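Local coordinates for protein cytosolic phospholipase A2 delta (Homo sapiens, PDB 5IZ5) that hydrolyses the sn-2 ester of glycerophospholipids in a calcium-dependent manner, with a preference for linoleic acid at that position, at residues 190-201 with 213-224; 699-707 with 720-731. The protein carries 3 engineered substitutions. One frame throughout, in Å; residues are numbered along the deposited sequence.

Contact 1 of 2, residues 190-201 with 213-224; sequences ELVLKGSYEDTQ and FHYMAALETELS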
loop_
_atom_site.group_PDB
_atom_site.type_symbol
_atom_site.label_atom_id
_atom_site.label_comp_id
_atom_site.label_asym_id
_atom_site.label_seq_id
_atom_site.Cartn_x
_atom_site.Cartn_y
_atom_site.Cartn_z
ATOM N N GLU B 190 3.902 -18.841 -31.495
ATOM C CA GLU B 190 4.305 -18.801 -30.084
ATOM C C GLU B 190 5.720 -18.241 -29.954
ATOM O O GLU B 190 6.667 -18.823 -30.489
ATOM C CB GLU B 190 4.237 -20.190 -29.447
ATOM C CG GLU B 190 4.880 -20.263 -28.065
ATOM C CD GLU B 190 4.755 -21.623 -27.411
ATOM O OE1 GLU B 190 3.690 -21.914 -26.833
ATOM O OE2 GLU B 190 5.733 -22.396 -27.460
ATOM N N LEU B 191 5.842 -17.123 -29.233
ATOM C CA LEU B 191 7.128 -16.486 -28.944
ATOM C C LEU B 191 7.458 -16.628 -27.464
ATOM O O LEU B 191 6.637 -16.298 -26.603
ATOM C CB LEU B 191 7.085 -15.003 -29.299
ATOM C CG LEU B 191 6.761 -14.650 -30.746
ATOM C CD1 LEU B 191 6.523 -13.157 -30.876
ATOM C CD2 LEU B 191 7.878 -15.098 -31.678
ATOM N N VAL B 192 8.657 -17.118 -27.170
ATOM C CA VAL B 192 9.090 -17.322 -25.795
ATOM C C VAL B 192 10.417 -16.623 -25.569
ATOM O O VAL B 192 11.353 -16.788 -26.356
ATOM C CB VAL B 192 9.265 -18.816 -25.469
ATOM C CG1 VAL B 192 9.569 -19.013 -23.991
ATOM C CG2 VAL B 192 8.018 -19.598 -25.855
ATOM N N LEU B 193 10.489 -15.850 -24.485
ATOM C CA LEU B 193 11.716 -15.185 -24.078
ATOM C C LEU B 193 11.859 -15.356 -22.574
ATOM O O LEU B 193 11.359 -14.539 -21.788
ATOM C CB LEU B 193 11.680 -13.710 -24.499
ATOM C CG LEU B 193 12.823 -12.744 -24.146
ATOM C CD1 LEU B 193 14.146 -13.422 -23.842
ATOM C CD2 LEU B 193 12.992 -11.692 -25.235
ATOM N N LYS B 194 12.537 -16.434 -22.183
ATOM C CA LYS B 194 12.715 -16.770 -20.775
ATOM C C LYS B 194 13.432 -15.652 -20.026
ATOM O O LYS B 194 14.479 -15.183 -20.459
ATOM C CB LYS B 194 13.532 -18.050 -20.600
ATOM C CG LYS B 194 12.750 -19.333 -20.416
ATOM C CD LYS B 194 13.687 -20.366 -19.793
ATOM C CE LYS B 194 13.064 -21.066 -18.594
ATOM N NZ LYS B 194 14.093 -21.703 -17.725
ATOM N N GLY B 195 12.872 -15.255 -18.891
ATOM C CA GLY B 195 13.427 -14.177 -18.084
ATOM C C GLY B 195 12.797 -12.822 -18.348
ATOM O O GLY B 195 13.038 -11.882 -17.600
ATOM N N SER B 196 11.988 -12.712 -19.398
ATOM C CA SER B 196 11.275 -11.474 -19.692
ATOM C C SER B 196 10.045 -11.351 -18.815
ATOM O O SER B 196 9.586 -12.336 -18.246
ATOM C CB SER B 196 10.852 -11.430 -21.161
ATOM O OG SER B 196 9.859 -12.403 -21.441
ATOM N N TYR B 197 9.498 -10.141 -18.747
ATOM C CA TYR B 197 8.246 -9.885 -18.033
ATOM C C TYR B 197 7.080 -10.650 -18.652
ATOM O O TYR B 197 6.265 -11.240 -17.941
ATOM C CB TYR B 197 7.943 -8.377 -18.027
ATOM C CG TYR B 197 6.545 -7.997 -17.564
ATOM C CD1 TYR B 197 6.143 -8.196 -16.247
ATOM C CD2 TYR B 197 5.632 -7.430 -18.446
ATOM C CE1 TYR B 197 4.867 -7.845 -15.831
ATOM C CE2 TYR B 197 4.351 -7.078 -18.045
ATOM C CZ TYR B 197 3.975 -7.282 -16.733
ATOM O OH TYR B 197 2.704 -6.912 -16.332
ATOM N N GLU B 198 7.000 -10.621 -19.978
ATOM C CA GLU B 198 5.893 -11.243 -20.695
ATOM C C GLU B 198 6.062 -12.755 -20.717
ATOM O O GLU B 198 5.080 -13.495 -20.659
ATOM C CB GLU B 198 5.806 -10.709 -22.120
ATOM C CG GLU B 198 5.444 -9.229 -22.220
ATOM C CD GLU B 198 6.602 -8.283 -21.928
ATOM O OE1 GLU B 198 7.733 -8.756 -21.666
ATOM O OE2 GLU B 198 6.386 -7.050 -21.981
ATOM N N ASP B 199 7.317 -13.198 -20.791
ATOM C CA ASP B 199 7.681 -14.619 -20.813
ATOM C C ASP B 199 7.283 -15.318 -22.118
ATOM O O ASP B 199 8.149 -15.697 -22.915
ATOM C CB ASP B 199 7.118 -15.375 -19.606
ATOM C CG ASP B 199 7.601 -16.804 -19.550
ATOM O OD1 ASP B 199 6.787 -17.720 -19.736
ATOM O OD2 ASP B 199 8.811 -17.015 -19.355
ATOM N N THR B 200 5.980 -15.476 -22.330
ATOM C CA THR B 200 5.449 -16.141 -23.512
ATOM C C THR B 200 4.318 -15.323 -24.095
ATOM O O THR B 200 3.466 -14.837 -23.360
ATOM C CB THR B 200 4.908 -17.536 -23.159
ATOM O OG1 THR B 200 5.971 -18.334 -22.631
ATOM C CG2 THR B 200 4.314 -18.235 -24.385
ATOM N N GLN B 201 4.312 -15.171 -25.413
ATOM C CA GLN B 201 3.224 -14.501 -26.105
ATOM C C GLN B 201 2.801 -15.338 -27.308
ATOM O O GLN B 201 3.642 -15.784 -28.097
ATOM C CB GLN B 201 3.641 -13.098 -26.541
ATOM C CG GLN B 201 3.889 -12.156 -25.371
ATOM C CD GLN B 201 4.230 -10.742 -25.807
ATOM O OE1 GLN B 201 3.406 -10.053 -26.403
ATOM N NE2 GLN B 201 5.445 -10.297 -25.500
ATOM N N PHE B 213 8.781 -7.514 -25.886
ATOM C CA PHE B 213 9.251 -8.156 -24.667
ATOM C C PHE B 213 10.160 -7.200 -23.908
ATOM O O PHE B 213 11.003 -6.522 -24.506
ATOM C CB PHE B 213 10.039 -9.426 -24.976
ATOM C CG PHE B 213 9.201 -10.554 -25.511
ATOM C CD1 PHE B 213 8.731 -11.557 -24.671
ATOM C CD2 PHE B 213 8.911 -10.631 -26.861
ATOM C CE1 PHE B 213 7.973 -12.611 -25.165
ATOM C CE2 PHE B 213 8.155 -11.681 -27.364
ATOM C CZ PHE B 213 7.686 -12.672 -26.515
ATOM N N HIS B 214 9.996 -7.168 -22.588
ATOM C CA HIS B 214 10.895 -6.437 -21.715
ATOM C C HIS B 214 11.652 -7.429 -20.862
ATOM O O HIS B 214 11.055 -8.341 -20.283
ATOM C CB HIS B 214 10.106 -5.496 -20.818
ATOM C CG HIS B 214 9.272 -4.504 -21.563
ATOM N ND1 HIS B 214 8.025 -4.812 -22.065
ATOM C CD2 HIS B 214 9.494 -3.208 -21.880
ATOM C CE1 HIS B 214 7.515 -3.748 -22.657
ATOM N NE2 HIS B 214 8.387 -2.761 -22.562
ATOM N N TYR B 215 12.968 -7.255 -20.778
ATOM C CA TYR B 215 13.806 -8.175 -20.033
ATOM C C TYR B 215 15.107 -7.495 -19.637
ATOM O O TYR B 215 15.544 -6.530 -20.258
ATOM C CB TYR B 215 14.099 -9.422 -20.876
ATOM C CG TYR B 215 14.775 -9.102 -22.181
ATOM C CD1 TYR B 215 16.138 -9.328 -22.354
ATOM C CD2 TYR B 215 14.056 -8.545 -23.231
ATOM C CE1 TYR B 215 16.763 -9.014 -23.551
ATOM C CE2 TYR B 215 14.665 -8.228 -24.423
ATOM C CZ TYR B 215 16.014 -8.466 -24.577
ATOM O OH TYR B 215 16.608 -8.157 -25.763
ATOM N N MET B 216 15.723 -8.015 -18.592
ATOM C CA MET B 216 16.975 -7.476 -18.101
ATOM C C MET B 216 18.115 -7.649 -19.100
ATOM O O MET B 216 18.340 -8.748 -19.617
ATOM C CB MET B 216 17.355 -8.174 -16.813
ATOM C CG MET B 216 16.646 -7.639 -15.585
ATOM S SD MET B 216 16.935 -8.694 -14.164
ATOM C CE MET B 216 18.695 -8.843 -14.169
ATOM N N ALA B 217 18.854 -6.564 -19.325
ATOM C CA ALA B 217 20.017 -6.579 -20.212
ATOM C C ALA B 217 21.082 -7.564 -19.726
ATOM O O ALA B 217 21.810 -8.131 -20.534
ATOM C CB ALA B 217 20.611 -5.182 -20.329
ATOM N N ALA B 218 21.156 -7.783 -18.413
ATOM C CA ALA B 218 22.141 -8.703 -17.832
ATOM C C ALA B 218 21.867 -10.196 -18.033
ATOM O O ALA B 218 22.712 -11.026 -17.687
ATOM C CB ALA B 218 22.306 -8.414 -16.346
ATOM N N LEU B 219 20.707 -10.555 -18.570
ATOM C CA LEU B 219 20.411 -11.974 -18.805
ATOM C C LEU B 219 21.165 -12.538 -20.009
ATOM O O LEU B 219 21.341 -11.860 -21.017
ATOM C CB LEU B 219 18.914 -12.200 -19.055
ATOM C CG LEU B 219 17.928 -12.650 -17.968
ATOM C CD1 LEU B 219 18.406 -12.279 -16.576
ATOM C CD2 LEU B 219 16.526 -12.104 -18.221
ATOM N N GLU B 220 21.588 -13.793 -19.897
ATOM C CA GLU B 220 21.888 -14.599 -21.069
ATOM C C GLU B 220 20.658 -15.442 -21.326
ATOM O O GLU B 220 20.324 -16.327 -20.535
ATOM C CB GLU B 220 23.092 -15.503 -20.853
ATOM C CG GLU B 220 23.304 -16.481 -21.999
ATOM C CD GLU B 220 24.595 -17.257 -21.865
ATOM O OE1 GLU B 220 24.885 -17.745 -20.751
ATOM O OE2 GLU B 220 25.317 -17.387 -22.877
ATOM N N THR B 221 19.978 -15.155 -22.426
ATOM C CA THR B 221 18.743 -15.838 -22.738
ATOM C C THR B 221 18.543 -15.857 -24.256
ATOM O O THR B 221 19.480 -15.610 -25.012
ATOM C CB THR B 221 17.563 -15.180 -21.977
ATOM O OG1 THR B 221 16.374 -15.937 -22.185
ATOM C CG2 THR B 221 17.338 -13.723 -22.406
ATOM N N GLU B 222 17.335 -16.163 -24.704
ATOM C CA GLU B 222 17.061 -16.271 -26.133
ATOM C C GLU B 222 15.594 -16.045 -26.403
ATOM O O GLU B 222 14.766 -16.228 -25.518
ATOM C CB GLU B 222 17.443 -17.663 -26.629
ATOM C CG GLU B 222 16.744 -18.790 -25.881
ATOM C CD GLU B 222 17.228 -20.156 -26.300
ATOM O OE1 GLU B 222 16.864 -20.579 -27.403
ATOM O OE2 GLU B 222 17.965 -20.809 -25.531
ATOM N N LEU B 223 15.282 -15.652 -27.632
ATOM C CA LEU B 223 13.915 -15.649 -28.115
ATOM C C LEU B 223 13.732 -16.871 -28.998
ATOM O O LEU B 223 14.463 -17.044 -29.979
ATOM C CB LEU B 223 13.614 -14.400 -28.939
ATOM C CG LEU B 223 12.206 -14.421 -29.561
ATOM C CD1 LEU B 223 11.188 -13.782 -28.635
ATOM C CD2 LEU B 223 12.191 -13.741 -30.919
ATOM N N SER B 224 12.756 -17.707 -28.665
ATOM C CA SER B 224 12.389 -18.833 -29.521
ATOM C C SER B 224 11.019 -18.598 -30.145
ATOM O O SER B 224 10.116 -18.065 -29.496
ATOM C CB SER B 224 12.405 -20.140 -28.740
ATOM O OG SER B 224 11.347 -20.185 -27.806
HETATM O O HOH W 1 13.700 -18.270 -23.940
HETATM O O HOH W 2 13.942 -9.443 -16.804
#
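The carboxylate of Glu198 grips His214 twice. Glu198 OE1 accepts from His214 N at 2.9 Å. Glu198 OE2 accepts from His214 ND1 at 2.8 Å through its syn lone pair, in the ring plane. The Glu198 chain bends at chi2 (78°), bringing the carboxylate to His214; the carboxylate and ring planes are 21° apart. With an alanine here, both N-H groups of His214 would probably lose these acceptors and the ring would be freer to turn. Among backbone bonds, Tyr197 N donates to His214 O. Val192 and Ser224 form an antiparallel hydrogen-bonded pair, joining strands 188-193 and 221-228. These belong to a four-stranded antiparallel sheet; with strand 210-216 in the facing sheet, this is consistent with the beta sandwich of a second C2 domain. Apolar side chains fill the space between. Leu193 CB reaches Phe213 CD1 at 3.7 Å, and Leu193 CD2 sits over a face of the Tyr215 ring. Leu191 CB meets the Phe213 edge. Gln201 NE2 lies 3.3 Å above the centre of that ring and is also hydrogen-bonded to Arg212 O. At the type II turn from Leu193 to Ser196, Lys194 O accepts from Thr221 OG1 at 2.7 Å. Waters bridge Lys194 N to Glu222 O and Gly195 O to Met216 N.

Contact 2 of 2, residues 699-707 with 720-731; sequences LPFPRVEPS and FSDPACPEAPIL
Phe720 has CG anti to its carbonyl carbon (chi1 -64°), which brings the ring alongside the backbone of Arg703 to Glu705. Val704 turns CG1 anti to the backbone N (chi1 177°), placing this methyl over one face of the Phe720 ring, 4.1 Å from its centroid. Phe720 CD1 also lies 3.5 Å from Arg703 O. Pro706 CD approaches the same ring at CE1. Further along, Pro702 packs across Leu731, its CG 3.6 Å from Leu731 CD1. Pro702 CD lies 3.5 Å from Pro729 O. Leu731 CD1 also touches the Phe701 ring near CZ. Pro700 CB rests on Ala728, 3.9 Å from its CB. The contact thus lays the proline-rich loop between helices 685-696 and 708-712 against the antiparallel strands 718-720 and 730-734 of the catalytic domain and the loop that joins them. Helix 685-696 packs against Phe701, and Phe684 touches both Phe720 and Pro706. Polar links are few. Arg703 N donates weakly to Asp722 OD2 at 3.4 Å. The guanidinium of Arg703 stands with Asp722 OD2 over its face, too far for a salt bridge. Apolar surfaces, mainly proline and phenylalanine with Val704, Ala728 and Leu731, therefore carry most of the contact, while the Arg703-Asp722 pair probably adds only a modest electrostatic pull.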
loop_
_atom_site.group_PDB
_atom_site.type_symbol
_atom_site.label_atom_id
_atom_site.label_comp_id
_atom_site.label_asym_id
_atom_site.label_seq_id
_atom_site.Cartn_x
_atom_site.Cartn_y
_atom_site.Cartn_z
ATOM N N LEU B 699 12.373 7.122 16.178
ATOM C CA LEU B 699 11.725 8.339 15.697
ATOM C C LEU B 699 11.390 9.227 16.888
ATOM O O LEU B 699 10.716 8.768 17.810
ATOM C CB LEU B 699 10.449 7.984 14.930
ATOM C CG LEU B 699 10.637 7.149 13.659
ATOM C CD1 LEU B 699 9.296 6.886 12.998
ATOM C CD2 LEU B 699 11.582 7.833 12.680
ATOM N N PRO B 700 11.865 10.493 16.886
ATOM C CA PRO B 700 11.602 11.329 18.055
ATOM C C PRO B 700 10.125 11.657 18.231
ATOM O O PRO B 700 9.471 12.160 17.317
ATOM C CB PRO B 700 12.420 12.602 17.803
ATOM C CG PRO B 700 12.740 12.605 16.353
ATOM C CD PRO B 700 12.746 11.163 15.914
ATOM N N PHE B 701 9.620 11.365 19.421
ATOM C CA PHE B 701 8.221 11.531 19.728
ATOM C C PHE B 701 8.104 11.720 21.244
ATOM O O PHE B 701 8.815 11.048 21.993
ATOM C CB PHE B 701 7.479 10.275 19.279
ATOM C CG PHE B 701 6.007 10.424 19.298
ATOM C CD1 PHE B 701 5.348 10.957 18.210
ATOM C CD2 PHE B 701 5.281 10.056 20.414
ATOM C CE1 PHE B 701 3.981 11.108 18.225
ATOM C CE2 PHE B 701 3.920 10.208 20.440
ATOM C CZ PHE B 701 3.268 10.732 19.344
ATOM N N PRO B 702 7.233 12.643 21.709
ATOM C CA PRO B 702 7.161 12.893 23.153
ATOM C C PRO B 702 6.553 11.735 23.918
ATOM O O PRO B 702 5.824 10.919 23.354
ATOM C CB PRO B 702 6.234 14.111 23.263
ATOM C CG PRO B 702 5.387 14.038 22.047
ATOM C CD PRO B 702 6.277 13.483 20.968
ATOM N N ARG B 703 6.854 11.683 25.207
ATOM C CA ARG B 703 6.252 10.703 26.086
ATOM C C ARG B 703 4.758 10.967 26.175
ATOM O O ARG B 703 4.329 12.114 26.226
ATOM C CB ARG B 703 6.881 10.766 27.480
ATOM C CG ARG B 703 8.392 10.642 27.478
ATOM C CD ARG B 703 8.915 10.255 28.833
ATOM N NE ARG B 703 10.359 10.054 28.767
ATOM C CZ ARG B 703 11.287 10.890 29.231
ATOM N NH1 ARG B 703 10.963 12.034 29.829
ATOM N NH2 ARG B 703 12.567 10.568 29.093
ATOM N N VAL B 704 3.976 9.896 26.177
ATOM C CA VAL B 704 2.531 9.977 26.321
ATOM C C VAL B 704 2.210 9.287 27.631
ATOM O O VAL B 704 1.976 8.070 27.670
ATOM C CB VAL B 704 1.792 9.315 25.139
ATOM C CG1 VAL B 704 0.286 9.355 25.339
ATOM C CG2 VAL B 704 2.154 10.009 23.837
ATOM N N GLU B 705 2.225 10.081 28.702
ATOM C CA GLU B 705 2.062 9.581 30.057
ATOM C C GLU B 705 0.947 10.325 30.767
ATOM O O GLU B 705 1.205 11.106 31.679
ATOM C CB GLU B 705 3.378 9.726 30.825
ATOM C CG GLU B 705 4.457 8.774 30.337
ATOM C CD GLU B 705 5.860 9.145 30.811
ATOM O OE1 GLU B 705 6.058 10.274 31.303
ATOM O OE2 GLU B 705 6.785 8.316 30.683
ATOM N N PRO B 706 -0.306 10.081 30.351
ATOM C CA PRO B 706 -1.420 10.664 31.082
ATOM C C PRO B 706 -1.504 10.131 32.521
ATOM O O PRO B 706 -1.261 8.952 32.762
ATOM C CB PRO B 706 -2.639 10.225 30.269
ATOM C CG PRO B 706 -2.214 8.981 29.566
ATOM C CD PRO B 706 -0.761 9.202 29.256
ATOM N N SER B 707 -1.841 11.005 33.462
ATOM C CA SER B 707 -1.995 10.630 34.868
ATOM C C SER B 707 -3.221 9.733 35.062
ATOM O O SER B 707 -4.078 9.663 34.187
ATOM C CB SER B 707 -2.152 11.887 35.724
ATOM O OG SER B 707 -3.415 12.494 35.493
ATOM N N PHE B 720 1.175 16.891 24.929
ATOM C CA PHE B 720 2.300 15.979 25.074
ATOM C C PHE B 720 3.475 16.570 24.338
ATOM O O PHE B 720 3.450 16.688 23.114
ATOM C CB PHE B 720 1.949 14.598 24.540
ATOM C CG PHE B 720 0.843 13.933 25.309
ATOM C CD1 PHE B 720 1.081 13.412 26.576
ATOM C CD2 PHE B 720 -0.441 13.849 24.784
ATOM C CE1 PHE B 720 0.064 12.802 27.292
ATOM C CE2 PHE B 720 -1.463 13.243 25.495
ATOM C CZ PHE B 720 -1.211 12.720 26.752
ATOM N N SER B 721 4.497 16.947 25.098
ATOM C CA SER B 721 5.624 17.674 24.562
ATOM C C SER B 721 6.857 17.496 25.443
ATOM O O SER B 721 6.770 17.496 26.674
ATOM C CB SER B 721 5.256 19.154 24.430
ATOM O OG SER B 721 6.196 20.003 25.044
ATOM N N ASP B 722 8.004 17.359 24.794
ATOM C CA ASP B 722 9.275 17.135 25.473
ATOM C C ASP B 722 10.214 18.277 25.090
ATOM O O ASP B 722 10.908 18.201 24.077
ATOM C CB ASP B 722 9.868 15.763 25.106
ATOM C CG ASP B 722 9.276 14.620 25.924
ATOM O OD1 ASP B 722 8.356 14.862 26.738
ATOM O OD2 ASP B 722 9.731 13.467 25.741
ATOM N N PRO B 723 10.225 19.359 25.891
ATOM C CA PRO B 723 11.096 20.491 25.557
ATOM C C PRO B 723 12.591 20.136 25.556
ATOM O O PRO B 723 13.382 20.810 24.900
ATOM C CB PRO B 723 10.768 21.523 26.641
ATOM C CG PRO B 723 10.218 20.731 27.774
ATOM C CD PRO B 723 9.477 19.592 27.140
ATOM N N ALA B 724 12.960 19.080 26.281
ATOM C CA ALA B 724 14.329 18.564 26.267
ATOM C C ALA B 724 14.782 18.081 24.882
ATOM O O ALA B 724 15.967 18.174 24.557
ATOM C CB ALA B 724 14.476 17.446 27.289
ATOM N N CYS B 725 13.850 17.569 24.077
ATOM C CA CYS B 725 14.144 17.167 22.694
ATOM C C CYS B 725 13.376 18.043 21.697
ATOM O O CYS B 725 12.208 17.784 21.418
ATOM C CB CYS B 725 13.804 15.690 22.472
ATOM S SG CYS B 725 14.200 15.088 20.811
ATOM N N PRO B 726 14.029 19.090 21.159
ATOM C CA PRO B 726 13.381 19.959 20.168
ATOM C C PRO B 726 12.979 19.249 18.870
ATOM O O PRO B 726 12.008 19.652 18.228
ATOM C CB PRO B 726 14.449 21.021 19.873
ATOM C CG PRO B 726 15.363 20.998 21.043
ATOM C CD PRO B 726 15.371 19.581 21.523
ATOM N N GLU B 727 13.720 18.205 18.498
ATOM C CA GLU B 727 13.457 17.470 17.255
ATOM C C GLU B 727 12.083 16.809 17.276
ATOM O O GLU B 727 11.411 16.732 16.250
ATOM C CB GLU B 727 14.526 16.400 16.995
ATOM C CG GLU B 727 15.965 16.900 17.013
ATOM C CD GLU B 727 16.654 16.653 18.344
ATOM O OE1 GLU B 727 16.171 17.173 19.374
ATOM O OE2 GLU B 727 17.678 15.939 18.359
ATOM N N ALA B 728 11.675 16.325 18.447
ATOM C CA ALA B 728 10.358 15.724 18.615
ATOM C C ALA B 728 9.271 16.786 18.456
ATOM O O ALA B 728 9.411 17.890 18.963
ATOM C CB ALA B 728 10.249 15.073 19.982
ATOM N N PRO B 729 8.181 16.455 17.751
ATOM C CA PRO B 729 7.074 17.403 17.583
ATOM C C PRO B 729 6.226 17.588 18.842
ATOM O O PRO B 729 6.177 16.698 19.694
ATOM C CB PRO B 729 6.230 16.748 16.492
ATOM C CG PRO B 729 6.502 15.295 16.636
ATOM C CD PRO B 729 7.939 15.193 17.028
ATOM N N ILE B 730 5.558 18.739 18.928
ATOM C CA ILE B 730 4.585 19.011 19.975
ATOM C C ILE B 730 3.264 18.372 19.580
ATOM O O ILE B 730 2.831 18.496 18.437
ATOM C CB ILE B 730 4.363 20.532 20.165
ATOM C CG1 ILE B 730 5.666 21.208 20.594
ATOM C CG2 ILE B 730 3.261 20.807 21.187
ATOM C CD1 ILE B 730 5.654 22.711 20.442
ATOM N N LEU B 731 2.616 17.716 20.536
ATOM C CA LEU B 731 1.310 17.108 20.311
ATOM C C LEU B 731 0.223 17.691 21.196
ATOM O O LEU B 731 0.360 17.735 22.414
ATOM C CB LEU B 731 1.394 15.605 20.539
ATOM C CG LEU B 731 1.739 14.857 19.253
ATOM C CD1 LEU B 731 2.883 13.905 19.500
ATOM C CD2 LEU B 731 0.522 14.131 18.696
#

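In the fold
Both contacts are partly buried, but they hold different elements. Contact 1 lies in the C2-type region and ties strands of two sheets together. Contact 2 lies in the catalytic domain and sets an irregular loop against a hairpin at the margin of the mixed sheet. Their centres are 54 Å apart, on opposite sides of the chain's centre, and they do not touch. Contact 1 combines paired backbone, a carboxylate-imidazole link and bridging waters with a buried aromatic and leucine interior. Contact 2 has no strand pairing between its segments. It relies on apolar packing centred on the buried Pro702 and Phe720, with Arg703 and Glu705 exposed.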